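Local coordinates for protein ubiquitin-conjugating enzyme E2 U (Homo sapiens, PDB 1YRV) that catalyses the covalent attachment of ubiquitin to other proteins, as an E2 enzyme that accepts ubiquitin from E1 as a thioester, here represented by its catalytic core domain, at residues S65-H77 and P87-N99. Numbering follows the deposited sequence.
Sequences SVWQGLVFQLTIH and PVVKFITIPFHPN
Leu74 drives its CD2 methyl into the centre of one face of the Phe91 ring, 3.3 Å from CD2 to the Phe91 ring centroid and 10° off the normal, a CH-pi contact. The opposite face receives CG of Pro95, so the ring is clamped between two aliphatic bumps, while Phe72 CD1 meets its rim in plane, 3.6 Å from Phe91 CZ. With CG1 beside the backbone N and anti to the carbonyl carbon (chi1 -59°), Ile76 lies alongside Val89 through that branch; its CG2 presses on Pro87 CB at 3.4 Å, tighter than usual for two carbons. The backbones supporting these side chains are antiparallel: Thr75 with Lys90 and His77 with Val88 are hydrogen-bonded pairs, each closed by two N-H to O bonds. One further bond, from Ile92 N to Gln73 O at 3.2 Å, carries the pairing just past strand 88-91. On the other face of the sheet, the side chains of Ile92 and Thr75 cross at about a right angle, Ile92 CG1 touching Thr75 CG2 at 3.6 Å, and a water joins Thr75 OG1 to Val88 O. Farther along, Trp67 and His97 rings are near parallel (27°) but slid apart, with Trp67 CZ2 3.3 Å from His97 CD2. Asn99 N donates to His97 ND1 in the ring plane and His97 NE2 is hydrogen-bonded to Leu135 O, which together fix the imidazole's rotation about 8 Å from the side chain of Cys108, the predicted thioester cysteine. This hairpin ends the four-stranded E2 sheet: strand 54-60 flanks 71-77, helix 124-135 packs on Phe72, Ile76, Pro87 and Phe91, and helix 156-166 meets Trp67 and Pro98.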
ATOM      1  N   SER A  65      -6.401   2.529  15.754  1.00 67.16           N
ATOM      2  CA  SER A  65      -5.430   3.440  15.177  1.00 64.64           C
ATOM      3  C   SER A  65      -6.194   4.688  14.738  1.00 63.50           C
ATOM      4  O   SER A  65      -7.430   4.680  14.595  1.00 60.77           O
ATOM      5  CB  SER A  65      -4.731   2.801  13.955  1.00 64.10           C
ATOM      6  OG  SER A  65      -5.636   2.635  12.872  1.00 62.21           O
ATOM      7  N   VAL A  66      -5.443   5.755  14.514  1.00 61.73           N
ATOM      8  CA  VAL A  66      -6.035   6.995  14.070  1.00 62.87           C
ATOM      9  C   VAL A  66      -6.949   6.825  12.852  1.00 62.29           C
ATOM     10  O   VAL A  66      -7.941   7.552  12.707  1.00 61.81           O
ATOM     11  CB  VAL A  66      -4.965   8.005  13.733  1.00 63.90           C
ATOM     12  CG1 VAL A  66      -5.608   9.344  13.504  1.00 65.08           C
ATOM     13  CG2 VAL A  66      -3.958   8.071  14.864  1.00 65.34           C
ATOM     14  N   TRP A  67      -6.634   5.855  11.995  1.00 61.23           N
ATOM     15  CA  TRP A  67      -7.424   5.610  10.793  1.00 61.01           C
ATOM     16  C   TRP A  67      -8.528   4.592  10.961  1.00 62.60           C
ATOM     17  O   TRP A  67      -9.008   4.046   9.967  1.00 63.83           O
ATOM     18  CB  TRP A  67      -6.531   5.164   9.634  1.00 59.46           C
ATOM     19  CG  TRP A  67      -5.658   6.257   9.135  1.00 56.09           C
ATOM     20  CD1 TRP A  67      -5.862   7.065   8.037  1.00 53.59           C
ATOM     21  CD2 TRP A  67      -4.462   6.711   9.753  1.00 53.38           C
ATOM     22  NE1 TRP A  67      -4.853   7.995   7.953  1.00 51.74           N
ATOM     23  CE2 TRP A  67      -3.986   7.797   8.990  1.00 51.39           C
ATOM     24  CE3 TRP A  67      -3.741   6.301  10.888  1.00 56.83           C
ATOM     25  CZ2 TRP A  67      -2.827   8.482   9.323  1.00 53.10           C
ATOM     26  CZ3 TRP A  67      -2.576   6.992  11.223  1.00 56.50           C
ATOM     27  CH2 TRP A  67      -2.135   8.072  10.434  1.00 54.41           C
ATOM     28  N   GLN A  68      -8.932   4.333  12.199  1.00 63.52           N
ATOM     29  CA  GLN A  68     -10.006   3.380  12.437  1.00 64.93           C
ATOM     30  C   GLN A  68     -11.272   3.849  11.739  1.00 64.82           C
ATOM     31  O   GLN A  68     -11.743   4.960  11.965  1.00 65.74           O
ATOM     32  CB  GLN A  68     -10.257   3.213  13.937  1.00 66.86           C
ATOM     33  CG  GLN A  68      -9.404   2.126  14.575  1.00 70.87           C
ATOM     34  CD  GLN A  68     -10.148   1.346  15.644  1.00 72.23           C
ATOM     35  OE1 GLN A  68     -10.408   1.851  16.733  1.00 74.12           O
ATOM     36  NE2 GLN A  68     -10.505   0.112  15.327  1.00 73.31           N
ATOM     37  N   GLY A  69     -11.813   2.999  10.874  1.00 64.27           N
ATOM     38  CA  GLY A  69     -13.015   3.356  10.150  1.00 62.57           C
ATOM     39  C   GLY A  69     -12.717   3.964   8.791  1.00 62.19           C
ATOM     40  O   GLY A  69     -13.618   4.178   7.980  1.00 62.31           O
ATOM     41  N   LEU A  70     -11.448   4.249   8.538  1.00 60.66           N
ATOM     42  CA  LEU A  70     -11.043   4.825   7.268  1.00 60.64           C
ATOM     43  C   LEU A  70     -10.579   3.740   6.279  1.00 60.77           C
ATOM     44  O   LEU A  70     -10.405   2.571   6.650  1.00 60.60           O
ATOM     45  CB  LEU A  70      -9.944   5.857   7.523  1.00 60.69           C
ATOM     46  CG  LEU A  70     -10.526   7.094   8.225  1.00 61.67           C
ATOM     47  CD1 LEU A  70      -9.454   7.947   8.898  1.00 61.06           C
ATOM     48  CD2 LEU A  70     -11.271   7.892   7.188  1.00 62.14           C
ATOM     49  N   VAL A  71     -10.369   4.134   5.025  1.00 59.63           N
ATOM     50  CA  VAL A  71      -9.956   3.192   3.992  1.00 59.28           C
ATOM     51  C   VAL A  71      -8.889   3.761   3.067  1.00 57.95           C
ATOM     52  O   VAL A  71      -9.087   4.812   2.469  1.00 58.43           O
ATOM     53  CB  VAL A  71     -11.170   2.761   3.139  1.00 60.09           C
ATOM     54  CG1 VAL A  71     -10.736   1.795   2.046  1.00 62.18           C
ATOM     55  CG2 VAL A  71     -12.205   2.086   4.033  1.00 61.93           C
ATOM     56  N   PHE A  72      -7.759   3.070   2.946  1.00 55.93           N
ATOM     57  CA  PHE A  72      -6.690   3.531   2.068  1.00 52.76           C
ATOM     58  C   PHE A  72      -6.962   2.970   0.675  1.00 52.65           C
ATOM     59  O   PHE A  72      -7.025   1.750   0.479  1.00 53.23           O
ATOM     60  CB  PHE A  72      -5.326   3.049   2.574  1.00 51.43           C
ATOM     61  CG  PHE A  72      -5.040   3.389   4.028  1.00 50.02           C
ATOM     62  CD1 PHE A  72      -4.834   4.704   4.441  1.00 49.81           C
ATOM     63  CD2 PHE A  72      -4.919   2.384   4.972  1.00 48.64           C
ATOM     64  CE1 PHE A  72      -4.490   5.005   5.789  1.00 48.06           C
ATOM     65  CE2 PHE A  72      -4.576   2.676   6.310  1.00 49.32           C
ATOM     66  CZ  PHE A  72      -4.364   3.993   6.714  1.00 48.06           C
ATOM     67  N   GLN A  73      -7.178   3.864  -0.281  1.00 52.10           N
ATOM     68  CA  GLN A  73      -7.422   3.460  -1.665  1.00 52.73           C
ATOM     69  C   GLN A  73      -6.145   3.712  -2.450  1.00 50.86           C
ATOM     70  O   GLN A  73      -5.748   4.854  -2.659  1.00 48.88           O
ATOM     71  CB  GLN A  73      -8.560   4.262  -2.255  1.00 54.49           C
ATOM     72  CG  GLN A  73      -9.875   3.909  -1.644  1.00 59.06           C
ATOM     73  CD  GLN A  73     -10.930   4.893  -2.019  1.00 62.08           C
ATOM     74  OE1 GLN A  73     -10.875   6.048  -1.600  1.00 64.91           O
ATOM     75  NE2 GLN A  73     -11.896   4.460  -2.833  1.00 65.04           N
ATOM     76  N   LEU A  74      -5.518   2.629  -2.893  1.00 49.81           N
ATOM     77  CA  LEU A  74      -4.248   2.701  -3.589  1.00 48.24           C
ATOM     78  C   LEU A  74      -4.247   1.971  -4.922  1.00 48.42           C
ATOM     79  O   LEU A  74      -5.198   1.277  -5.276  1.00 47.82           O
ATOM     80  CB  LEU A  74      -3.198   2.033  -2.701  1.00 48.47           C
ATOM     81  CG  LEU A  74      -3.206   2.386  -1.224  1.00 49.71           C
ATOM     82  CD1 LEU A  74      -2.814   1.184  -0.376  1.00 49.24           C
ATOM     83  CD2 LEU A  74      -2.282   3.546  -1.000  1.00 49.21           C
ATOM     84  N   THR A  75      -3.167   2.167  -5.670  1.00 48.95           N
ATOM     85  CA  THR A  75      -2.951   1.414  -6.889  1.00 48.14           C
ATOM     86  C   THR A  75      -1.552   0.840  -6.671  1.00 48.83           C
ATOM     87  O   THR A  75      -0.667   1.494  -6.083  1.00 49.99           O
ATOM     88  CB  THR A  75      -2.941   2.252  -8.207  1.00 48.78           C
ATOM     89  OG1 THR A  75      -1.862   3.184  -8.170  1.00 47.72           O
ATOM     90  CG2 THR A  75      -4.237   2.958  -8.422  1.00 48.81           C
ATOM     91  N   ILE A  76      -1.349  -0.389  -7.136  1.00 46.92           N
ATOM     92  CA  ILE A  76      -0.041  -1.037  -7.000  1.00 44.16           C
ATOM     93  C   ILE A  76       0.424  -1.465  -8.395  1.00 43.05           C
ATOM     94  O   ILE A  76      -0.240  -2.260  -9.068  1.00 46.14           O
ATOM     95  CB  ILE A  76      -0.128  -2.277  -6.067  1.00 42.43           C
ATOM     96  CG1 ILE A  76      -0.637  -1.829  -4.685  1.00 41.12           C
ATOM     97  CG2 ILE A  76       1.228  -2.975  -5.973  1.00 37.62           C
ATOM     98  CD1 ILE A  76      -0.627  -2.914  -3.661  1.00 38.46           C
ATOM     99  N   HIS A  77       1.542  -0.905  -8.831  0.50 40.09           N
ATOM    100  CA  HIS A  77       2.094  -1.229 -10.118  0.50 36.81           C
ATOM    101  C   HIS A  77       3.331  -2.094  -9.985  0.50 35.24           C
ATOM    102  O   HIS A  77       4.361  -1.661  -9.482  0.50 32.65           O
ATOM    103  CB  HIS A  77       2.455   0.041 -10.866  0.50 35.83           C
ATOM    104  CG  HIS A  77       3.447  -0.179 -11.962  0.50 38.81           C
ATOM    105  ND1 HIS A  77       3.144  -0.873 -13.114  0.50 39.13           N
ATOM    106  CD2 HIS A  77       4.755   0.162 -12.061  0.50 39.29           C
ATOM    107  CE1 HIS A  77       4.221  -0.950 -13.875  0.50 39.29           C
ATOM    108  NE2 HIS A  77       5.212  -0.331 -13.260  0.50 39.38           N
ATOM    109  N   PRO A  87       6.819  -3.489  -5.935  1.00 38.91           N
ATOM    110  CA  PRO A  87       5.891  -2.811  -6.838  1.00 36.69           C
ATOM    111  C   PRO A  87       5.945  -1.321  -6.501  1.00 38.47           C
ATOM    112  O   PRO A  87       6.645  -0.918  -5.567  1.00 38.04           O
ATOM    113  CB  PRO A  87       4.525  -3.444  -6.491  1.00 39.23           C
ATOM    114  CG  PRO A  87       4.670  -3.800  -5.030  1.00 36.86           C
ATOM    115  CD  PRO A  87       6.120  -4.285  -4.909  1.00 35.49           C
ATOM    116  N   VAL A  88       5.273  -0.492  -7.282  1.00 40.05           N
ATOM    117  CA  VAL A  88       5.223   0.924  -6.947  1.00 41.36           C
ATOM    118  C   VAL A  88       3.802   1.154  -6.413  1.00 43.47           C
ATOM    119  O   VAL A  88       2.814   0.870  -7.100  1.00 42.80           O
ATOM    120  CB  VAL A  88       5.396   1.841  -8.158  1.00 44.15           C
ATOM    121  CG1 VAL A  88       5.120   3.286  -7.730  1.00 44.06           C
ATOM    122  CG2 VAL A  88       6.816   1.727  -8.741  1.00 41.86           C
ATOM    123  N   VAL A  89       3.702   1.661  -5.195  1.00 43.97           N
ATOM    124  CA  VAL A  89       2.402   1.909  -4.595  1.00 46.93           C
ATOM    125  C   VAL A  89       2.150   3.421  -4.548  1.00 48.71           C
ATOM    126  O   VAL A  89       3.030   4.218  -4.174  1.00 50.47           O
ATOM    127  CB  VAL A  89       2.325   1.319  -3.136  1.00 46.82           C
ATOM    128  CG1 VAL A  89       1.041   1.761  -2.449  1.00 43.43           C
ATOM    129  CG2 VAL A  89       2.404  -0.204  -3.174  1.00 44.91           C
ATOM    130  N   LYS A  90       0.946   3.799  -4.946  1.00 47.96           N
ATOM    131  CA  LYS A  90       0.555   5.182  -4.923  1.00 47.98           C
ATOM    132  C   LYS A  90      -0.858   5.343  -4.433  1.00 48.91           C
ATOM    133  O   LYS A  90      -1.723   4.495  -4.684  1.00 46.80           O
ATOM    134  CB  LYS A  90       0.666   5.795  -6.304  1.00 52.53           C
ATOM    135  CG  LYS A  90       2.086   6.061  -6.720  1.00 57.54           C
ATOM    136  CD  LYS A  90       2.154   6.500  -8.173  1.00 61.48           C
ATOM    137  CE  LYS A  90       3.608   6.752  -8.589  1.00 65.22           C
ATOM    138  NZ  LYS A  90       4.272   7.759  -7.655  1.00 67.40           N
ATOM    139  N   PHE A  91      -1.075   6.445  -3.716  1.00 49.88           N
ATOM    140  CA  PHE A  91      -2.386   6.788  -3.201  1.00 50.31           C
ATOM    141  C   PHE A  91      -3.149   7.443  -4.335  1.00 52.38           C
ATOM    142  O   PHE A  91      -2.673   8.401  -4.917  1.00 52.30           O
ATOM    143  CB  PHE A  91      -2.241   7.764  -2.043  1.00 48.31           C
ATOM    144  CG  PHE A  91      -2.401   7.124  -0.725  1.00 46.69           C
ATOM    145  CD1 PHE A  91      -3.655   6.958  -0.190  1.00 46.50           C
ATOM    146  CD2 PHE A  91      -1.297   6.641  -0.034  1.00 47.55           C
ATOM    147  CE1 PHE A  91      -3.822   6.304   1.006  1.00 45.66           C
ATOM    148  CE2 PHE A  91      -1.449   5.981   1.173  1.00 46.93           C
ATOM    149  CZ  PHE A  91      -2.713   5.818   1.697  1.00 47.38           C
ATOM    150  N   ILE A  92      -4.326   6.922  -4.653  1.00 55.35           N
ATOM    151  CA  ILE A  92      -5.122   7.484  -5.729  1.00 58.69           C
ATOM    152  C   ILE A  92      -5.349   8.972  -5.473  1.00 60.82           C
ATOM    153  O   ILE A  92      -5.165   9.803  -6.372  1.00 61.70           O
ATOM    154  CB  ILE A  92      -6.463   6.724  -5.865  1.00 58.56           C
ATOM    155  CG1 ILE A  92      -6.209   5.391  -6.570  1.00 56.42           C
ATOM    156  CG2 ILE A  92      -7.477   7.562  -6.628  1.00 59.68           C
ATOM    157  CD1 ILE A  92      -7.159   4.284  -6.196  1.00 54.29           C
ATOM    158  N   THR A  93      -5.738   9.311  -4.241  1.00 62.03           N
ATOM    159  CA  THR A  93      -5.949  10.709  -3.869  1.00 60.64           C
ATOM    160  C   THR A  93      -5.022  11.031  -2.717  1.00 60.29           C
ATOM    161  O   THR A  93      -5.186  10.498  -1.625  1.00 60.59           O
ATOM    162  CB  THR A  93      -7.387  10.978  -3.429  1.00 61.21           C
ATOM    163  OG1 THR A  93      -8.290  10.436  -4.395  1.00 64.32           O
ATOM    164  CG2 THR A  93      -7.632  12.461  -3.354  1.00 61.20           C
ATOM    165  N   ILE A  94      -4.035  11.891  -2.978  1.00 59.73           N
ATOM    166  CA  ILE A  94      -3.064  12.280  -1.968  1.00 57.95           C
ATOM    167  C   ILE A  94      -3.784  12.535  -0.661  1.00 56.71           C
ATOM    168  O   ILE A  94      -4.670  13.384  -0.596  1.00 55.50           O
ATOM    169  CB  ILE A  94      -2.308  13.540  -2.386  1.00 59.26           C
ATOM    170  CG1 ILE A  94      -1.450  13.232  -3.619  1.00 60.42           C
ATOM    171  CG2 ILE A  94      -1.464  14.048  -1.232  1.00 59.52           C
ATOM    172  CD1 ILE A  94      -0.756  14.446  -4.198  1.00 61.94           C
ATOM    173  N   PRO A  95      -3.426  11.774   0.394  1.00 55.50           N
ATOM    174  CA  PRO A  95      -4.016  11.882   1.731  1.00 53.28           C
ATOM    175  C   PRO A  95      -3.197  12.791   2.636  1.00 52.06           C
ATOM    176  O   PRO A  95      -2.046  13.089   2.338  1.00 53.35           O
ATOM    177  CB  PRO A  95      -3.990  10.445   2.206  1.00 53.61           C
ATOM    178  CG  PRO A  95      -2.630  10.008   1.711  1.00 54.43           C
ATOM    179  CD  PRO A  95      -2.552  10.585   0.309  1.00 54.21           C
ATOM    180  N   PHE A  96      -3.807  13.243   3.728  1.00 51.47           N
ATOM    181  CA  PHE A  96      -3.126  14.090   4.706  1.00 49.67           C
ATOM    182  C   PHE A  96      -2.514  13.060   5.661  1.00 47.35           C
ATOM    183  O   PHE A  96      -3.149  12.624   6.621  1.00 47.62           O
ATOM    184  CB  PHE A  96      -4.134  14.969   5.445  1.00 49.57           C
ATOM    185  CG  PHE A  96      -3.492  15.981   6.342  1.00 49.74           C
ATOM    186  CD1 PHE A  96      -3.774  16.011   7.704  1.00 48.40           C
ATOM    187  CD2 PHE A  96      -2.641  16.943   5.816  1.00 48.19           C
ATOM    188  CE1 PHE A  96      -3.219  17.000   8.527  1.00 46.75           C
ATOM    189  CE2 PHE A  96      -2.082  17.935   6.635  1.00 48.88           C
ATOM    190  CZ  PHE A  96      -2.371  17.962   7.981  1.00 45.44           C
ATOM    191  N   HIS A  97      -1.276  12.668   5.387  1.00 46.77           N
ATOM    192  CA  HIS A  97      -0.634  11.608   6.147  1.00 42.50           C
ATOM    193  C   HIS A  97       0.830  11.933   6.337  1.00 43.41           C
ATOM    194  O   HIS A  97       1.486  12.411   5.434  1.00 45.43           O
ATOM    195  CB  HIS A  97      -0.835  10.292   5.369  1.00 39.75           C
ATOM    196  CG  HIS A  97      -0.410   9.066   6.115  1.00 40.30           C
ATOM    197  ND1 HIS A  97       0.897   8.867   6.509  1.00 39.58           N
ATOM    198  CD2 HIS A  97      -1.116   8.014   6.576  1.00 38.04           C
ATOM    199  CE1 HIS A  97       0.971   7.743   7.197  1.00 40.49           C
ATOM    200  NE2 HIS A  97      -0.230   7.202   7.255  1.00 40.86           N
ATOM    201  N   PRO A  98       1.360  11.692   7.532  1.00 44.88           N
ATOM    202  CA  PRO A  98       2.759  11.965   7.865  1.00 47.33           C
ATOM    203  C   PRO A  98       3.808  11.296   6.965  1.00 50.21           C
ATOM    204  O   PRO A  98       4.878  11.858   6.745  1.00 51.37           O
ATOM    205  CB  PRO A  98       2.875  11.480   9.311  1.00 45.16           C
ATOM    206  CG  PRO A  98       1.468  11.616   9.832  1.00 46.42           C
ATOM    207  CD  PRO A  98       0.658  11.102   8.681  1.00 45.56           C
ATOM    208  N   ASN A  99       3.514  10.107   6.444  1.00 52.13           N
ATOM    209  CA  ASN A  99       4.500   9.417   5.631  1.00 54.52           C
ATOM    210  C   ASN A  99       4.194   9.323   4.146  1.00 55.81           C
ATOM    211  O   ASN A  99       4.956   8.712   3.398  1.00 56.94           O
ATOM    212  CB  ASN A  99       4.737   8.024   6.206  1.00 54.38           C
ATOM    213  CG  ASN A  99       5.050   8.059   7.689  1.00 54.88           C
ATOM    214  OD1 ASN A  99       4.456   7.326   8.468  1.00 56.83           O
ATOM    215  ND2 ASN A  99       5.967   8.925   8.086  1.00 54.01           N
TER
HETATM  216  O   HOH W   1      -6.914   7.698  -2.168  1.00 57.23           O
HETATM  217  O   HOH W   2       1.087   2.703  -8.386  1.00 43.51           O